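Side-chain contacts in esterase (Capnocytophaga ochracea, PDB 4W9R), which is of unknown function but belongs to the putative esterases of the alpha/beta-hydrolase superfamily, with an added all-helical C-terminal region: residues Lys338-Pro343 with Leu352-Ile357; Glu321-Glu324 with Lys330-Leu333; Lys302-Asn307 with Ala313-Phe318. One frame throughout, in Å; residues are numbered along the deposited sequence.

Contact 1. Residues Lys338-Pro343 with Leu352-Ile357; sequences KAYTEP and LINERI. With ACT (acetate ion), chain I.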
# COMPACT_ATOMS: atom_id res chain seq x y z
N LYS B 338 -8.00 24.40 43.61
CA LYS B 338 -7.19 23.19 43.54
C LYS B 338 -6.65 23.00 42.12
O LYS B 338 -5.55 22.50 41.93
CB LYS B 338 -8.02 21.97 43.97
CG LYS B 338 -7.22 20.89 44.67
CD LYS B 338 -8.15 19.85 45.29
CE LYS B 338 -7.37 18.86 46.14
NZ LYS B 338 -8.27 17.87 46.80
N ALA B 339 -7.44 23.42 41.14
CA ALA B 339 -7.05 23.30 39.74
C ALA B 339 -5.97 24.31 39.38
O ALA B 339 -5.14 24.07 38.52
CB ALA B 339 -8.26 23.48 38.84
N TYR B 340 -6.00 25.46 40.06
CA TYR B 340 -5.06 26.54 39.80
C TYR B 340 -3.62 26.14 40.11
O TYR B 340 -2.67 26.72 39.58
CB TYR B 340 -5.45 27.78 40.60
CG TYR B 340 -4.64 29.01 40.27
CD1 TYR B 340 -4.95 29.80 39.17
CD2 TYR B 340 -3.57 29.40 41.07
CE1 TYR B 340 -4.22 30.93 38.87
CE2 TYR B 340 -2.83 30.53 40.77
CZ TYR B 340 -3.16 31.29 39.67
OH TYR B 340 -2.43 32.42 39.37
N THR B 341 -3.46 25.13 40.96
CA THR B 341 -2.13 24.68 41.38
C THR B 341 -1.53 23.68 40.40
O THR B 341 -0.43 23.17 40.61
CB THR B 341 -2.18 24.04 42.78
OG1 THR B 341 -2.97 22.84 42.74
CG2 THR B 341 -2.78 25.01 43.79
N GLU B 342 -2.26 23.40 39.33
CA GLU B 342 -1.82 22.44 38.33
C GLU B 342 -1.57 23.14 36.99
O GLU B 342 -2.20 24.15 36.69
CB GLU B 342 -2.86 21.33 38.16
CG GLU B 342 -2.30 19.91 38.28
CD GLU B 342 -1.77 19.59 39.66
OE1 GLU B 342 -2.26 20.19 40.65
OE2 GLU B 342 -0.87 18.73 39.77
N PRO B 343 -0.63 22.61 36.18
CA PRO B 343 -0.26 23.18 34.89
C PRO B 343 -1.43 23.38 33.93
O PRO B 343 -2.42 22.65 33.99
CB PRO B 343 0.73 22.16 34.33
CG PRO B 343 1.37 21.59 35.53
CD PRO B 343 0.30 21.54 36.59
N LEU B 352 -8.07 31.93 33.29
CA LEU B 352 -9.47 31.53 33.18
C LEU B 352 -10.01 31.04 34.52
O LEU B 352 -11.12 31.39 34.91
CB LEU B 352 -9.63 30.44 32.12
CG LEU B 352 -11.03 29.83 31.98
CD1 LEU B 352 -12.07 30.91 31.70
CD2 LEU B 352 -11.05 28.77 30.90
N ILE B 353 -9.21 30.24 35.22
CA ILE B 353 -9.58 29.74 36.53
C ILE B 353 -9.79 30.89 37.51
O ILE B 353 -10.72 30.87 38.32
CB ILE B 353 -8.52 28.76 37.08
CG1 ILE B 353 -8.43 27.52 36.20
CG2 ILE B 353 -8.84 28.37 38.51
CD1 ILE B 353 -7.34 26.56 36.60
N ASN B 354 -8.92 31.89 37.42
CA ASN B 354 -9.01 33.06 38.29
C ASN B 354 -10.30 33.84 38.09
O ASN B 354 -10.89 34.33 39.06
CB ASN B 354 -7.81 33.98 38.07
CG ASN B 354 -6.97 34.16 39.32
OD1 ASN B 354 -6.02 33.42 39.55
ND2 ASN B 354 -7.34 35.14 40.14
N GLU B 355 -10.74 33.95 36.84
CA GLU B 355 -11.99 34.64 36.53
C GLU B 355 -13.17 33.92 37.19
O GLU B 355 -14.10 34.55 37.68
CB GLU B 355 -12.20 34.73 35.02
CG GLU B 355 -13.41 35.56 34.61
CD GLU B 355 -13.69 35.49 33.12
OE1 GLU B 355 -13.58 36.53 32.43
OE2 GLU B 355 -14.04 34.39 32.63
N ARG B 356 -13.11 32.59 37.18
CA ARG B 356 -14.14 31.77 37.81
C ARG B 356 -14.11 31.94 39.32
O ARG B 356 -15.16 32.02 39.97
CB ARG B 356 -13.95 30.30 37.44
CG ARG B 356 -13.94 30.03 35.94
CD ARG B 356 -15.30 30.28 35.32
NE ARG B 356 -15.28 30.11 33.87
CZ ARG B 356 -15.47 28.94 33.25
NH1 ARG B 356 -15.44 28.88 31.93
NH2 ARG B 356 -15.67 27.84 33.96
N ILE B 357 -12.91 31.99 39.88
CA ILE B 357 -12.74 32.18 41.32
C ILE B 357 -13.22 33.56 41.75
O ILE B 357 -13.90 33.70 42.76
CB ILE B 357 -11.26 31.99 41.74
CG1 ILE B 357 -10.82 30.54 41.51
CG2 ILE B 357 -11.06 32.37 43.20
CD1 ILE B 357 -9.39 30.27 41.91
C ACT I . -15.91 27.11 28.72
O ACT I . -15.57 26.92 29.91
OXT ACT I . -16.78 26.33 28.27
CH3 ACT I . -15.33 28.22 27.89
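I353 meets A339 and Y340 with both of its branches. Its CG1 lies opposite the carbonyl carbon and the chain runs on extended, which carries CD1 forward to A339. There the methyl packs 3.9 Å from A339 CB and rests against the A339 backbone, with CD1 3.8 Å from A339 C. The second branch takes the next residue: I353 CG2 lies 4.0 Å from Y340 CB, close to the plane of the phenol at the ring's edge, so that the isoleucine borders the ring instead of covering a face.

The ring of Y340 swings off the backbone with CG opposite the amide nitrogen (chi1 -173°), and this brings it to helix 350-362, where it slants across N354. N354 OD1 approaches obliquely, with Y340 CE1 its nearest neighbour, and the amide plane stands 72° to the ring; no hydrogen bond joins the two groups.

The contact brings together consecutive helices of an all-helical array, which resembles a tetratricopeptide-type solenoid in its stacked antiparallel helices. A type I beta turn runs from A339 to E342, closed by a bond from E342 N to A339 O of 3.1 Å. T341 OG1, within the turn, bonds at 2.7 Å to O of K338, the residue just before it, with the hydroxyl well tilted from the carbonyl plane.

On another face of helix 350-362, R356 bends at chi2. Its NH2 forms a salt bridge with E321 and also bonds to Y336 OH, while NH1 donates to O of an acetate ion, probably from the crystallisation liquor, at 2.8 Å and with an N-H...O angle of 151°. The acetate oxygen lies near the guanidinium plane, at its edge.

Contact 2. Residues Glu321-Glu324 with Lys330-Leu333; sequences EYYE and KKAL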
# COMPACT_ATOMS: atom_id res chain seq x y z
N GLU B 321 -16.55 23.01 37.46
CA GLU B 321 -17.67 23.44 36.62
C GLU B 321 -18.92 22.63 36.94
O GLU B 321 -20.03 23.17 36.94
CB GLU B 321 -17.32 23.30 35.14
CG GLU B 321 -16.53 24.47 34.57
CD GLU B 321 -16.41 24.42 33.05
OE1 GLU B 321 -16.63 23.34 32.47
OE2 GLU B 321 -16.11 25.47 32.45
N TYR B 322 -18.74 21.35 37.24
CA TYR B 322 -19.85 20.48 37.59
C TYR B 322 -20.55 20.95 38.86
O TYR B 322 -21.77 20.94 38.95
CB TYR B 322 -19.38 19.04 37.77
CG TYR B 322 -20.40 18.16 38.46
CD1 TYR B 322 -21.50 17.68 37.78
CD2 TYR B 322 -20.26 17.82 39.80
CE1 TYR B 322 -22.44 16.88 38.40
CE2 TYR B 322 -21.19 17.02 40.44
CZ TYR B 322 -22.28 16.55 39.73
OH TYR B 322 -23.22 15.76 40.35
N TYR B 323 -19.76 21.37 39.84
CA TYR B 323 -20.30 21.83 41.11
C TYR B 323 -21.12 23.11 40.92
O TYR B 323 -22.13 23.31 41.59
CB TYR B 323 -19.18 22.05 42.12
CG TYR B 323 -18.67 20.75 42.72
CD1 TYR B 323 -19.54 19.71 43.01
CD2 TYR B 323 -17.32 20.57 42.97
CE1 TYR B 323 -19.08 18.53 43.55
CE2 TYR B 323 -16.85 19.38 43.51
CZ TYR B 323 -17.74 18.37 43.79
OH TYR B 323 -17.28 17.18 44.33
N GLU B 324 -20.69 23.96 40.00
CA GLU B 324 -21.44 25.16 39.67
C GLU B 324 -22.78 24.81 39.04
O GLU B 324 -23.80 25.43 39.34
CB GLU B 324 -20.64 26.07 38.73
CG GLU B 324 -19.51 26.82 39.41
CD GLU B 324 -18.87 27.86 38.50
OE1 GLU B 324 -18.35 27.49 37.43
OE2 GLU B 324 -18.90 29.06 38.86
N LYS B 330 -19.66 26.41 47.02
CA LYS B 330 -18.68 26.16 48.06
C LYS B 330 -17.62 25.17 47.59
O LYS B 330 -16.42 25.44 47.69
CB LYS B 330 -19.37 25.64 49.33
CG LYS B 330 -18.43 25.40 50.50
CD LYS B 330 -19.18 24.82 51.69
CE LYS B 330 -18.26 24.60 52.88
NZ LYS B 330 -17.66 25.88 53.36
N LYS B 331 -18.06 24.02 47.08
CA LYS B 331 -17.14 23.01 46.58
C LYS B 331 -16.48 23.46 45.28
O LYS B 331 -15.33 23.12 45.01
CB LYS B 331 -17.87 21.68 46.36
CG LYS B 331 -18.32 21.01 47.65
CD LYS B 331 -18.87 19.61 47.40
CE LYS B 331 -19.30 18.96 48.71
NZ LYS B 331 -19.78 17.57 48.50
N ALA B 332 -17.21 24.23 44.48
CA ALA B 332 -16.69 24.73 43.21
C ALA B 332 -15.49 25.65 43.44
O ALA B 332 -14.47 25.53 42.76
CB ALA B 332 -17.78 25.47 42.44
N LEU B 333 -15.62 26.56 44.40
CA LEU B 333 -14.55 27.48 44.74
C LEU B 333 -13.31 26.74 45.23
O LEU B 333 -12.19 27.04 44.82
CB LEU B 333 -15.01 28.48 45.80
CG LEU B 333 -13.97 29.51 46.24
CD1 LEU B 333 -13.55 30.37 45.06
CD2 LEU B 333 -14.50 30.37 47.37
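Y323 and K331 meet across a helical hairpin, in which helix 314-325 turns sharply into helix 329-339; such hairpins build the C-terminal helical array, which resembles a tetratricopeptide-type solenoid. The backbones come close here, with Y323 CA 5.1 Å from A332 CA, consistent with the small alanine side chain.

The most distinctive interaction is a CH-pi contact. K331 CB lies over one face of the Y323 ring, 3.8 Å from the centroid and 18° off the ring normal, displaced slightly toward the rim on the CD2 side. The lysine places its CG opposite the carbonyl carbon (chi1 -68°), and from there the chain stays extended across the same aromatic face, until CD reaches the hydroxyl-bearing end of the ring at 4.0 Å from Y323 CZ. The aliphatic part of the lysine thus covers the phenol, while the two side chains run at a slant to each other.

Apolar packing continues beside the ring. A332 CB sits between two side chains of the first helix, touching Y323 CB at 3.7 Å and E324 CG at the same distance. Only the methylene part of E324 serves this purpose; L360 of helix 350-362 also lies against E324 and A332.

The carboxylates of E321 and E324 find partners outside the two segments, and no hydrogen bond crosses between 321-324 and 330-333. E324 OE1 bonds to Y336 OH, one turn beyond A332 on helix 329-339, and E321 OE1 to Y285 OH. At the start of the second helix, D328 OD1 accepts from K331 N. On the tyrosine, the torsion that turns CG opposite the carbonyl carbon (chi1 -77°) brings one face of the ring under K331 CB, which is 3.6 Å from Y323 CD2.

Contact 3. Residues Lys302-Asn307 with Ala313-Phe318; sequences KYVESN and AMPNFF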
# COMPACT_ATOMS: atom_id res chain seq x y z
N LYS B 302 -13.36 12.52 36.57
CA LYS B 302 -12.67 11.44 37.28
C LYS B 302 -12.00 10.49 36.29
O LYS B 302 -10.99 9.86 36.61
CB LYS B 302 -13.65 10.68 38.18
CG LYS B 302 -12.97 9.86 39.26
CD LYS B 302 -13.96 9.42 40.33
CE LYS B 302 -13.25 8.71 41.48
NZ LYS B 302 -14.19 8.32 42.57
N TYR B 303 -12.56 10.41 35.09
CA TYR B 303 -12.02 9.53 34.06
C TYR B 303 -10.68 10.03 33.54
O TYR B 303 -9.73 9.25 33.42
CB TYR B 303 -13.01 9.41 32.89
CG TYR B 303 -12.52 8.55 31.75
CD1 TYR B 303 -12.42 7.17 31.90
CD2 TYR B 303 -12.18 9.11 30.53
CE1 TYR B 303 -11.98 6.37 30.86
CE2 TYR B 303 -11.73 8.32 29.48
CZ TYR B 303 -11.64 6.95 29.65
OH TYR B 303 -11.20 6.16 28.62
N VAL B 304 -10.59 11.32 33.25
CA VAL B 304 -9.35 11.89 32.75
C VAL B 304 -8.32 12.00 33.87
O VAL B 304 -7.12 11.96 33.63
CB VAL B 304 -9.57 13.27 32.10
CG1 VAL B 304 -10.46 13.14 30.87
CG2 VAL B 304 -10.16 14.25 33.10
N GLU B 305 -8.81 12.12 35.10
CA GLU B 305 -7.93 12.14 36.26
C GLU B 305 -7.25 10.78 36.40
O GLU B 305 -6.08 10.69 36.77
CB GLU B 305 -8.70 12.47 37.54
CG GLU B 305 -7.83 12.60 38.78
CD GLU B 305 -8.63 12.71 40.06
OE1 GLU B 305 -9.72 12.11 40.14
OE2 GLU B 305 -8.18 13.41 40.98
N SER B 306 -8.00 9.72 36.09
CA SER B 306 -7.48 8.37 36.19
C SER B 306 -6.46 8.07 35.11
O SER B 306 -5.43 7.45 35.39
CB SER B 306 -8.63 7.36 36.13
OG SER B 306 -9.46 7.45 37.27
N ASN B 307 -6.72 8.48 33.87
CA ASN B 307 -5.74 8.24 32.82
C ASN B 307 -5.10 9.50 32.23
O ASN B 307 -5.70 10.20 31.42
CB ASN B 307 -6.41 7.46 31.68
CG ASN B 307 -7.42 6.44 32.19
OD1 ASN B 307 -7.09 5.28 32.43
ND2 ASN B 307 -8.67 6.87 32.35
N ALA B 313 -4.44 20.72 35.09
CA ALA B 313 -5.55 21.41 35.75
C ALA B 313 -6.92 20.93 35.29
O ALA B 313 -7.94 21.29 35.89
CB ALA B 313 -5.42 22.91 35.53
N MSE B 314 -6.96 20.13 34.23
CA MSE B 314 -8.22 19.75 33.59
C MSE B 314 -9.22 18.98 34.48
O MSE B 314 -10.40 19.33 34.50
CB MSE B 314 -7.94 18.94 32.33
CG MSE B 314 -9.16 18.79 31.43
SE MSE B 314 -8.73 18.01 29.71
CE MSE B 314 -8.56 16.17 30.27
N PRO B 315 -8.77 17.92 35.20
CA PRO B 315 -9.76 17.16 35.98
C PRO B 315 -10.52 18.00 37.01
O PRO B 315 -11.73 17.85 37.13
CB PRO B 315 -8.90 16.11 36.69
CG PRO B 315 -7.73 15.93 35.80
CD PRO B 315 -7.44 17.29 35.25
N ASN B 316 -9.81 18.86 37.73
CA ASN B 316 -10.46 19.69 38.74
C ASN B 316 -11.21 20.86 38.13
O ASN B 316 -12.13 21.40 38.74
CB ASN B 316 -9.43 20.19 39.75
CG ASN B 316 -9.01 19.12 40.74
OD1 ASN B 316 -9.81 18.28 41.14
ND2 ASN B 316 -7.74 19.14 41.13
N PHE B 317 -10.84 21.25 36.92
CA PHE B 317 -11.57 22.28 36.20
C PHE B 317 -12.95 21.76 35.80
O PHE B 317 -13.95 22.45 35.94
CB PHE B 317 -10.81 22.76 34.97
CG PHE B 317 -11.50 23.86 34.21
CD1 PHE B 317 -11.30 25.19 34.55
CD2 PHE B 317 -12.36 23.56 33.16
CE1 PHE B 317 -11.94 26.20 33.86
CE2 PHE B 317 -12.99 24.57 32.46
CZ PHE B 317 -12.79 25.89 32.81
N PHE B 318 -12.98 20.53 35.28
CA PHE B 318 -14.23 19.88 34.91
C PHE B 318 -15.12 19.68 36.14
O PHE B 318 -16.32 19.92 36.09
CB PHE B 318 -13.97 18.53 34.23
CG PHE B 318 -13.46 18.65 32.83
CD1 PHE B 318 -13.50 19.85 32.15
CD2 PHE B 318 -12.95 17.53 32.17
CE1 PHE B 318 -13.03 19.95 30.85
CE2 PHE B 318 -12.48 17.63 30.88
CZ PHE B 318 -12.52 18.84 30.21
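M314, a selenomethionine, reaches from helix 314-325 to V304 on helix 294-306. Its CB leaves the backbone toward the partner helix. CG, placed opposite the amide nitrogen (chi1 -166°), comes to rest over one face of the F318 ring, one turn later in the same helix and 3.5 Å above the ring plane, toward the rim. The chain continues straight to SE, which lies 3.9 Å from F318 CE2 and so keeps to the same aromatic side chain. Beyond the selenium it bends, at chi3 of 77°, and this bend turns the terminal CE onto the valine. There CE is 3.6 Å from V304 CB and from V304 CG1, and 3.8 Å from V304 CG2, covering the fork of the branched side chain, which it meets at about a right angle.

The two helices form an antiparallel pair within the helical array attached to the hydrolase domain: the axes of the 302-306 and 314-318 segments approach to 8.5 Å, at 171°, and a loop containing Y309 connects the helices. V281 of helix 278-290 also packs on both M314 and V304, so a third helix adds to the apolar cluster.

P315 adds a second patch of apolar packing. It turns its ring toward the first helix, and its CG meets V304 CG2 at 4.0 Å, while P315 CB lies 3.7 Å from E305 CB; only the base of the glutamate is used. V304 CG2 also comes obliquely to the F318 ring, at F318 CD2, and Y285 of helix 278-290 stacks with that ring. Near the end of helix 294-306, S306 OG bonds to K302 O at 2.9 Å, reaching the carbonyl from the face opposite to that used by S306 N.

Contact 3 is the most buried of the three and also lies nearest the centre of the chain, and its chemistry is purely apolar, with selenomethionine, valine and proline. Contacts 1 and 2 sit farther out and are partly exposed; each uses a tyrosine, Y340 at the edge of contact 1, beside an asparagine, and Y323 at the centre of contact 2, under a lysine chain. Helix 314-325 serves contacts 3 and 2, and helix 329-339 serves contacts 2 and 1, so the contacts follow in series along the array. Among further ties are I357 packing on L333 between contacts 1 and 2, and a probable backbone hydrogen bond from A313 N to P343 O between contacts 3 and 1.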